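Local coordinates for class II aldolase/adducin N-terminal domain-containing protein (Thermoplasma acidophilum, PDB 3M4R), which binds a zinc ion through its N-terminal class II aldolase-like domain and is probably an oxidoreductase of the short-chain dehydrogenase family, at residues Gly77-Met80 against Asp81-Leu84; Tyr100-Lys103 against Ser104-Asn107; Ser114-Thr117 against Phe118-Ala121; Pro164-Thr167 against Leu168-Val172. All blocks are in the same frame, centred on the assembly; numbering follows the deposited sequence. Where two conformers were deposited one is given.

Interaction 1 (Gly77-Met80 against Asp81-Leu84)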
loop_
_atom_site.group_PDB
_atom_site.type_symbol
_atom_site.label_atom_id
_atom_site.label_comp_id
_atom_site.label_asym_id
_atom_site.label_seq_id
_atom_site.Cartn_x
_atom_site.Cartn_y
_atom_site.Cartn_z
ATOM N N GLY A 77 -13.108 -3.691 -5.377
ATOM C CA GLY A 77 -13.661 -2.409 -4.944
ATOM C C GLY A 77 -14.205 -2.447 -3.536
ATOM O O GLY A 77 -15.129 -3.240 -3.263
ATOM N N ILE A 78 -13.690 -1.560 -2.678
ATOM C CA ILE A 78 -14.137 -1.418 -1.288
ATOM C C ILE A 78 -14.709 -0.034 -1.107
ATOM O O ILE A 78 -14.106 0.976 -1.511
ATOM C CB ILE A 78 -12.951 -1.668 -0.284
ATOM C CG1 ILE A 78 -12.351 -3.067 -0.490
ATOM C CG2 ILE A 78 -13.356 -1.465 1.210
ATOM C CD1 ILE A 78 -13.279 -4.285 -0.179
ATOM N N ARG A 79 -15.877 0.051 -0.521
ATOM C CA ARG A 79 -16.486 1.365 -0.284
ATOM C C ARG A 79 -15.643 2.126 0.720
ATOM O O ARG A 79 -15.394 1.635 1.795
ATOM C CB ARG A 79 -17.909 1.237 0.263
ATOM C CG ARG A 79 -18.858 0.475 -0.642
ATOM C CD ARG A 79 -20.269 0.288 -0.063
ATOM N NE ARG A 79 -21.040 -0.278 -1.151
ATOM C CZ ARG A 79 -21.771 0.407 -2.017
ATOM N NH1 ARG A 79 -21.960 1.717 -1.885
ATOM N NH2 ARG A 79 -22.360 -0.253 -2.994
HETATM N N MSE A 80 -15.208 3.341 0.370
HETATM C CA MSE A 80 -14.388 4.135 1.274
HETATM C C MSE A 80 -15.197 4.604 2.464
HETATM O O MSE A 80 -14.657 4.648 3.564
HETATM C CB MSE A 80 -13.748 5.355 0.582
HETATM C CG MSE A 80 -12.421 4.957 -0.141
HETATM SE SE MSE A 80 -10.957 4.467 1.065
HETATM C CE MSE A 80 -10.800 6.247 1.844
ATOM N N ASP A 81 -16.467 4.934 2.272
ATOM C CA ASP A 81 -17.325 5.290 3.401
ATOM C C ASP A 81 -17.271 4.204 4.471
ATOM O O ASP A 81 -17.077 4.490 5.633
ATOM C CB ASP A 81 -18.784 5.419 2.968
ATOM C CG ASP A 81 -19.120 6.788 2.416
ATOM O OD1 ASP A 81 -18.276 7.708 2.499
ATOM O OD2 ASP A 81 -20.280 6.948 1.915
ATOM N N ASP A 82 -17.395 2.948 4.045
ATOM C CA ASP A 82 -17.346 1.789 4.945
ATOM C C ASP A 82 -15.943 1.635 5.595
ATOM O O ASP A 82 -15.798 1.466 6.796
ATOM C CB ASP A 82 -17.659 0.523 4.180
ATOM C CG ASP A 82 -19.136 0.365 3.830
ATOM O OD1 ASP A 82 -19.912 1.338 4.001
ATOM O OD2 ASP A 82 -19.506 -0.770 3.417
ATOM N N ALA A 83 -14.908 1.662 4.777
ATOM C CA ALA A 83 -13.559 1.520 5.293
ATOM C C ALA A 83 -13.201 2.635 6.266
ATOM O O ALA A 83 -12.666 2.378 7.318
ATOM C CB ALA A 83 -12.523 1.389 4.105
ATOM N N LEU A 84 -13.534 3.878 5.967
ATOM C CA LEU A 84 -13.124 4.963 6.834
ATOM C C LEU A 84 -13.903 4.919 8.136
ATOM O O LEU A 84 -13.446 5.439 9.172
ATOM C CB LEU A 84 -13.351 6.330 6.154
ATOM C CG LEU A 84 -12.320 6.790 5.109
ATOM C CD1 LEU A 84 -12.755 8.128 4.449
ATOM C CD2 LEU A 84 -10.913 6.911 5.723
#

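Interaction 2 (Tyr100-Lys103 against Ser104-Asn107)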
loop_
_atom_site.group_PDB
_atom_site.type_symbol
_atom_site.label_atom_id
_atom_site.label_comp_id
_atom_site.label_asym_id
_atom_site.label_seq_id
_atom_site.Cartn_x
_atom_site.Cartn_y
_atom_site.Cartn_z
ATOM N N TYR A 100 -15.469 -7.736 7.878
ATOM C CA TYR A 100 -15.799 -6.296 7.647
ATOM C C TYR A 100 -15.585 -5.914 6.207
ATOM O O TYR A 100 -16.435 -5.275 5.553
ATOM C CB TYR A 100 -14.982 -5.398 8.555
ATOM C CG TYR A 100 -15.408 -3.941 8.608
ATOM C CD1 TYR A 100 -15.098 -3.068 7.595
ATOM C CD2 TYR A 100 -16.126 -3.444 9.706
ATOM C CE1 TYR A 100 -15.465 -1.718 7.663
ATOM C CE2 TYR A 100 -16.514 -2.111 9.766
ATOM C CZ TYR A 100 -16.194 -1.276 8.768
ATOM O OH TYR A 100 -16.606 0.024 8.861
ATOM N N LEU A 101 -14.433 -6.298 5.697
ATOM C CA LEU A 101 -14.092 -5.986 4.340
ATOM C C LEU A 101 -15.048 -6.617 3.327
ATOM O O LEU A 101 -15.403 -5.959 2.362
ATOM C CB LEU A 101 -12.629 -6.345 4.033
ATOM C CG LEU A 101 -11.550 -5.540 4.741
ATOM C CD1 LEU A 101 -10.197 -6.173 4.497
ATOM C CD2 LEU A 101 -11.552 -4.036 4.288
ATOM N N LYS A 102 -15.469 -7.865 3.562
ATOM C CA LYS A 102 -16.412 -8.544 2.725
ATOM C C LYS A 102 -17.694 -7.745 2.689
ATOM O O LYS A 102 -18.287 -7.585 1.612
ATOM C CB LYS A 102 -16.672 -10.005 3.227
ATOM C CG LYS A 102 -17.608 -10.845 2.343
ATOM C CD LYS A 102 -17.813 -12.352 2.891
ATOM C CE LYS A 102 -18.602 -13.266 1.842
ATOM N NZ LYS A 102 -19.501 -14.417 2.305
ATOM N N LYS A 103 -18.125 -7.226 3.835
ATOM C CA LYS A 103 -19.417 -6.500 3.902
ATOM C C LYS A 103 -19.283 -5.101 3.249
ATOM O O LYS A 103 -20.290 -4.385 3.060
ATOM C CB LYS A 103 -19.853 -6.356 5.342
ATOM C CG LYS A 103 -20.358 -7.689 5.961
ATOM C CD LYS A 103 -20.627 -7.597 7.506
ATOM C CE LYS A 103 -21.069 -8.954 8.052
ATOM N NZ LYS A 103 -21.351 -8.816 9.491
ATOM N N SER A 104 -18.052 -4.730 2.945
ATOM C CA SER A 104 -17.716 -3.399 2.378
ATOM C C SER A 104 -17.407 -3.463 0.874
ATOM O O SER A 104 -17.097 -2.449 0.242
ATOM C CB SER A 104 -16.535 -2.782 3.121
ATOM O OG SER A 104 -16.788 -2.732 4.521
HETATM N N MSE A 105 -17.566 -4.645 0.293
HETATM C CA MSE A 105 -17.244 -4.877 -1.131
HETATM C C MSE A 105 -18.349 -4.321 -2.007
HETATM O O MSE A 105 -19.532 -4.588 -1.794
HETATM C CB MSE A 105 -17.077 -6.360 -1.432
HETATM C CG MSE A 105 -15.736 -6.902 -1.019
HETATM SE SE MSE A 105 -15.694 -8.802 -1.050
HETATM C CE MSE A 105 -15.308 -9.059 -3.007
ATOM N N VAL A 106 -17.975 -3.515 -2.986
ATOM C CA VAL A 106 -18.927 -3.015 -3.979
ATOM C C VAL A 106 -19.530 -4.158 -4.806
ATOM O O VAL A 106 -20.683 -4.114 -5.186
ATOM C CB VAL A 106 -18.289 -1.945 -4.899
ATOM C CG1 VAL A 106 -17.462 -0.988 -4.084
ATOM C CG2 VAL A 106 -17.413 -2.596 -5.979
ATOM N N ASN A 107 -18.763 -5.202 -5.049
ATOM C CA ASN A 107 -19.246 -6.331 -5.763
ATOM C C ASN A 107 -18.764 -7.591 -5.084
ATOM O O ASN A 107 -17.660 -8.073 -5.346
ATOM C CB ASN A 107 -18.843 -6.360 -7.238
ATOM C CG ASN A 107 -19.391 -7.617 -7.955
ATOM O OD1 ASN A 107 -20.070 -8.487 -7.367
ATOM N ND2 ASN A 107 -19.121 -7.694 -9.233
#

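Interaction 3 (Ser114-Thr117 against Phe118-Ala121). With ZN (zinc ion), chain B.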
loop_
_atom_site.group_PDB
_atom_site.type_symbol
_atom_site.label_atom_id
_atom_site.label_comp_id
_atom_site.label_asym_id
_atom_site.label_seq_id
_atom_site.Cartn_x
_atom_site.Cartn_y
_atom_site.Cartn_z
ATOM N N SER A 114 -7.094 -7.762 -0.344
ATOM C CA SER A 114 -5.903 -7.871 0.513
ATOM C C SER A 114 -6.265 -7.765 1.989
ATOM O O SER A 114 -7.013 -6.867 2.373
ATOM C CB SER A 114 -4.919 -6.725 0.195
ATOM O OG SER A 114 -3.768 -6.773 1.058
ATOM N N VAL A 115 -5.731 -8.672 2.799
ATOM C CA VAL A 115 -5.807 -8.552 4.285
ATOM C C VAL A 115 -5.163 -7.250 4.832
ATOM O O VAL A 115 -5.432 -6.843 5.984
ATOM C CB VAL A 115 -5.263 -9.832 5.033
ATOM C CG1 VAL A 115 -6.058 -11.067 4.613
ATOM C CG2 VAL A 115 -3.735 -10.075 4.784
ATOM N N GLU A 116 -4.389 -6.542 3.997
ATOM C CA GLU A 116 -3.793 -5.252 4.392
ATOM C C GLU A 116 -4.535 -4.051 3.891
ATOM O O GLU A 116 -3.976 -2.943 3.884
ATOM C CB GLU A 116 -2.318 -5.194 3.901
ATOM C CG GLU A 116 -1.598 -6.443 4.357
ATOM C CD GLU A 116 -0.101 -6.307 4.474
ATOM O OE1 GLU A 116 0.577 -6.703 3.475
ATOM O OE2 GLU A 116 0.388 -5.863 5.565
ATOM N N THR A 117 -5.810 -4.229 3.527
ATOM C CA THR A 117 -6.573 -3.166 2.916
ATOM C C THR A 117 -6.643 -1.920 3.753
ATOM O O THR A 117 -6.671 -0.802 3.207
ATOM C CB THR A 117 -8.022 -3.648 2.532
ATOM O OG1 THR A 117 -7.923 -4.606 1.463
ATOM C CG2 THR A 117 -8.867 -2.481 2.098
ATOM N N PHE A 118 -6.711 -2.072 5.062
ATOM C CA PHE A 118 -6.820 -0.885 5.915
ATOM C C PHE A 118 -5.568 -0.006 5.919
ATOM O O PHE A 118 -5.688 1.194 6.142
ATOM C CB PHE A 118 -7.214 -1.227 7.321
ATOM C CG PHE A 118 -8.668 -1.635 7.440
ATOM C CD1 PHE A 118 -9.661 -0.704 7.266
ATOM C CD2 PHE A 118 -9.020 -2.946 7.633
ATOM C CE1 PHE A 118 -11.002 -1.071 7.348
ATOM C CE2 PHE A 118 -10.373 -3.320 7.737
ATOM C CZ PHE A 118 -11.359 -2.369 7.586
ATOM N N LEU A 119 -4.391 -0.556 5.577
ATOM C CA LEU A 119 -3.197 0.332 5.404
ATOM C C LEU A 119 -3.457 1.363 4.318
ATOM O O LEU A 119 -3.019 2.551 4.384
ATOM C CB LEU A 119 -1.930 -0.450 5.031
ATOM C CG LEU A 119 -1.424 -1.541 5.971
ATOM C CD1 LEU A 119 -0.162 -2.255 5.401
ATOM C CD2 LEU A 119 -1.161 -0.977 7.375
ATOM N N HIS A 120 -4.168 0.903 3.307
ATOM C CA HIS A 120 -4.469 1.702 2.123
ATOM C C HIS A 120 -5.592 2.719 2.378
ATOM O O HIS A 120 -5.521 3.933 1.984
ATOM C CB HIS A 120 -4.836 0.743 1.009
ATOM C CG HIS A 120 -3.676 -0.108 0.576
ATOM N ND1 HIS A 120 -2.876 0.241 -0.496
ATOM C CD2 HIS A 120 -3.167 -1.263 1.073
ATOM C CE1 HIS A 120 -1.916 -0.669 -0.629
ATOM N NE2 HIS A 120 -2.067 -1.595 0.305
ATOM N N ALA A 121 -6.649 2.217 2.989
ATOM C CA ALA A 121 -7.863 3.039 3.208
ATOM C C ALA A 121 -7.560 4.207 4.109
ATOM O O ALA A 121 -8.083 5.293 3.904
ATOM C CB ALA A 121 -9.046 2.181 3.818
HETATM ZN ZN ZN B . 2.475 -6.211 4.621
HETATM O O HOH W 1 -5.832 -4.290 6.689
HETATM O O HOH W 2 2.200 -8.000 5.523
#

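Interaction 4 (Pro164-Thr167 against Leu168-Val172)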
loop_
_atom_site.group_PDB
_atom_site.type_symbol
_atom_site.label_atom_id
_atom_site.label_comp_id
_atom_site.label_asym_id
_atom_site.label_seq_id
_atom_site.Cartn_x
_atom_site.Cartn_y
_atom_site.Cartn_z
ATOM N N PRO A 164 1.143 -7.589 11.426
ATOM C CA PRO A 164 0.198 -7.149 10.397
ATOM C C PRO A 164 -1.226 -7.339 10.860
ATOM O O PRO A 164 -1.536 -8.372 11.412
ATOM C CB PRO A 164 0.539 -8.043 9.206
ATOM C CG PRO A 164 2.023 -8.310 9.395
ATOM C CD PRO A 164 2.119 -8.548 10.871
ATOM N N GLY A 165 -2.053 -6.309 10.676
ATOM C CA GLY A 165 -3.445 -6.350 11.068
ATOM C C GLY A 165 -3.996 -4.972 11.347
ATOM O O GLY A 165 -3.461 -3.954 10.911
ATOM N N PHE A 166 -5.082 -4.945 12.092
ATOM C CA PHE A 166 -5.852 -3.739 12.300
ATOM C C PHE A 166 -5.158 -2.697 13.181
ATOM O O PHE A 166 -5.139 -1.491 12.850
ATOM C CB PHE A 166 -7.255 -4.103 12.827
ATOM C CG PHE A 166 -8.213 -2.953 12.793
ATOM C CD1 PHE A 166 -8.710 -2.498 11.606
ATOM C CD2 PHE A 166 -8.545 -2.270 13.951
ATOM C CE1 PHE A 166 -9.578 -1.401 11.588
ATOM C CE2 PHE A 166 -9.396 -1.187 13.918
ATOM C CZ PHE A 166 -9.904 -0.760 12.745
ATOM N N THR A 167 -4.537 -3.122 14.263
ATOM C CA THR A 167 -3.725 -2.178 15.066
ATOM C C THR A 167 -2.615 -1.500 14.260
ATOM O O THR A 167 -2.393 -0.280 14.402
ATOM C CB THR A 167 -3.207 -2.823 16.350
ATOM O OG1 THR A 167 -4.334 -3.360 17.045
ATOM C CG2 THR A 167 -2.541 -1.771 17.280
ATOM N N LEU A 168 -1.968 -2.248 13.362
ATOM C CA LEU A 168 -0.936 -1.684 12.543
ATOM C C LEU A 168 -1.549 -0.561 11.722
ATOM O O LEU A 168 -1.010 0.547 11.714
ATOM C CB LEU A 168 -0.291 -2.763 11.652
ATOM C CG LEU A 168 0.621 -2.209 10.552
ATOM C CD1 LEU A 168 1.795 -1.461 11.220
ATOM C CD2 LEU A 168 1.141 -3.335 9.593
ATOM N N ALA A 169 -2.723 -0.822 11.098
ATOM C CA ALA A 169 -3.349 0.160 10.249
ATOM C C ALA A 169 -3.718 1.413 10.999
ATOM O O ALA A 169 -3.534 2.502 10.471
ATOM C CB ALA A 169 -4.593 -0.433 9.461
ATOM N N LYS A 170 -4.213 1.269 12.213
ATOM C CA LYS A 170 -4.508 2.419 13.087
ATOM C C LYS A 170 -3.273 3.287 13.443
ATOM O O LYS A 170 -3.322 4.520 13.471
ATOM C CB LYS A 170 -5.095 1.869 14.381
ATOM C CG LYS A 170 -6.418 1.114 14.137
ATOM C CD LYS A 170 -7.571 1.724 14.836
ATOM C CE LYS A 170 -7.850 3.173 14.450
ATOM N NZ LYS A 170 -8.706 3.688 15.540
ATOM N N GLU A 171 -2.160 2.630 13.708
ATOM C CA GLU A 171 -0.888 3.338 13.975
ATOM C C GLU A 171 -0.372 4.043 12.744
ATOM O O GLU A 171 0.149 5.160 12.830
ATOM C CB GLU A 171 0.157 2.346 14.392
ATOM C CG GLU A 171 0.006 1.908 15.799
ATOM C CD GLU A 171 0.247 3.047 16.787
ATOM O OE1 GLU A 171 1.327 3.684 16.760
ATOM O OE2 GLU A 171 -0.675 3.300 17.578
ATOM N N VAL A 172 -0.502 3.371 11.601
ATOM C CA VAL A 172 -0.132 3.958 10.348
ATOM C C VAL A 172 -0.974 5.215 10.126
ATOM O O VAL A 172 -0.441 6.289 9.815
ATOM C CB VAL A 172 -0.285 2.950 9.206
ATOM C CG1 VAL A 172 -0.290 3.636 7.906
ATOM C CG2 VAL A 172 0.779 1.888 9.309
#

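Interaction 1 (Gly77-Met80 against Asp81-Leu84)
The edge strand 75-79 of the central sheet turns directly into the short helix 80-85, and Arg79 and Met80 meet Asp82, Ala83 and Leu84 across the first turn of that helix. Arg79 sits at the N-cap, and its carbonyl O accepts from the backbone N of Ala83 at 3.0 Å. One step on, Leu84 N reaches Met80 O at 2.8 Å. The side chains of Arg79 and Asp82 run side by side in the same direction, with the arginine CD 3.7 Å from Asp82 OD2. This is an approach through the aliphatic part: the guanidinium and carboxylate planes are 43° apart, and Arg79 NE stays 4.8 Å from Asp82 OD2. In the conformer described, Arg79 keeps CG opposite its carbonyl carbon (chi1 -59°) and is extended from there to NE, which carries the charged end past Asp82 to a salt bridge between NH1 and Asp49. In this strand-to-helix junction of the aldolase-like domain, Ile78 still belongs to the sheet, hydrogen-bonded through its backbone to Leu58, and brings its CG2 branch 4.1 Å from Ala83 CB. Selenomethionine Met80 bends at both chi2 and chi3, so that its methyl CE folds back onto the Leu84 branch, 3.6 Å from CG and close to both CD1 and CD2. The Met80 side chain also packs on Ser56 and Leu58 of strand 54-61 and on Ala121, and Ala83 meets Ala121 too.

Interaction 2 (Tyr100-Lys103 against Ser104-Asn107)
The Tyr100 ring has Ser104 OG beside it at an oblique angle, with CD1 3.5 Å and CE1 3.6 Å from the oxygen. Around the same ring lie Ala85, Ala86, Ile89 and Met92, while its OH is hydrogen-bonded to the carbonyl O of Asp82. The ring comes back toward the serine because CG is set opposite the backbone N of Tyr100 (chi1 -169°). Ser104 OG in turn donates to Tyr100 O at 2.8 Å, reaching it from above the carbonyl plane, 39° out of it. The hydroxyl is thus bonded to the backbone of the residue whose ring it lies against.

Near the end of helix 94-103, bonds of three-residue spacing appear: Ser104 N binds Leu101 O at 3.0 Å with a bent N-H...O angle of 142°, and Met105 N makes a weak 3.3 Å bond to Lys102 O. Selenomethionine Met105 trails beside these carbonyls, its CG 3.5 Å from Leu101 O and its SE 3.9 Å from Lys102 CA. Beyond the turn, backbone bonds of Ser104 to Arg79 and of Val106 to Gly77 lay the chain beside strand 75-79. Folding back onto the preceding turn gives the buried serine hydroxyl a polar partner in Tyr100 O, near the C-terminal end of the helix.

Interaction 3 (Ser114-Thr117 against Phe118-Ala121)
Glu116 and Leu119 run side by side in the same direction at the start of helix 117-121, with Leu119 CD1 3.7 Å from Glu116 OE2. The carboxylate grips the zinc ion with both oxygens, Glu116 OE1 and OE2 each 2.3 Å from the metal; His130, His132 and His188 complete the protein ligands, and water 2 binds the zinc ion at 2.0 Å. Asn40 also bonds OE1, a second-shell contact that probably helps fix the carboxylate's rotation. Packing is close where Thr117 meets Leu58, Val60 and Leu101, and where Phe118 and Leu119 meet helix 166-175. The His120 ring turns its edge to the backbone, CD2 3.4 Å from Glu116 O, and Ser42 and Asn40 hold its nitrogens. Leading into the helix is a type I turn, Ser114 to Thr117, combined with an ST turn in which Ser114 OG accepts from Glu116 N. Thr117 OG1, beside its own backbone N (chi1 -68°), joins that N in donating to Ser114 O, the hydroxyl bond from Thr117 OG1 to Ser114 O being 2.6 Å. Replacing Thr117 by a valine would remove this donor and would probably weaken the hold on the turn that carries Glu116. Leu119 N to Glu116 O and Ala121 N to Thr117 O, both 3.0 Å, start the helix. Toward exposed Val115 the contact is bridged by water: water 1 links Val115 O and Phe118 N.

Interaction 4 (Pro164-Thr167 against Leu168-Val172)
Phe166 and Lys170, one turn apart at the start of helix 166-175, cross at a slant, with the lysine's aliphatic chain laid over one face of the phenyl ring. Lys170 CG stands 4.2 Å from the Phe166 ring centroid and 28° off the ring normal, a CH-pi contact, and Lys170 CD follows on to 3.6 Å from Phe166 CE2. The phenylalanine swings its ring toward the helix by placing CG opposite its backbone N (chi1 -168°). Lys170 bends at chi2 and chi3 over the ring, and its NZ then goes on to the carbonyl O of Ala87. The Phe166 ring also meets Phe118 edge-to-face. With an alanine in place of Phe166, the methylenes of Lys170 would lose the face they lie on, and the lysine chain would probably be freer to turn away from Ala87.

The backbone sets this spacing: Lys170 N bonds Phe166 O at 3.0 Å, nearly straight at 165°. Gly165 is the N-cap of the helix, and its O accepts from Ala169 N at 3.2 Å. Its backbone angles would press a side-chain carbon into the carbonyl O of Pro164, so the absence of a side chain suits this corner. Leu168 sends CD2 to within 4.0 Å of Pro164 CA, and packs on Leu119 and on the zinc ligand His188. The helix forms the crossover between strands 156-159 and 182-185. Sharing one lysine between a ring face and a carbonyl lets its methylenes pack against an apolar group while its amino group keeps a polar partner.

Overall arrangement
The four contacts follow one another along the chain within a single class II aldolase/adducin N-terminal domain. Interactions 1 and 2 have centres about 8 Å apart and meet at the edge strand 75-79, where Ile78 packs on Met105. Interaction 3 is the most central, its centre about 7 Å from the centre of the chain, and touches each of the others: Leu84 meets Ala121, Leu101 meets Phe118, and Ala169 meets Phe118. The centres of interactions 3 and 4 are about 9 Å apart, and interaction 4 does not touch interactions 1 or 2. Helix 117-121, which follows directly on zinc ligand Glu116, is thus packed among helices 80-85, 94-103 and 166-175, beside the zinc site.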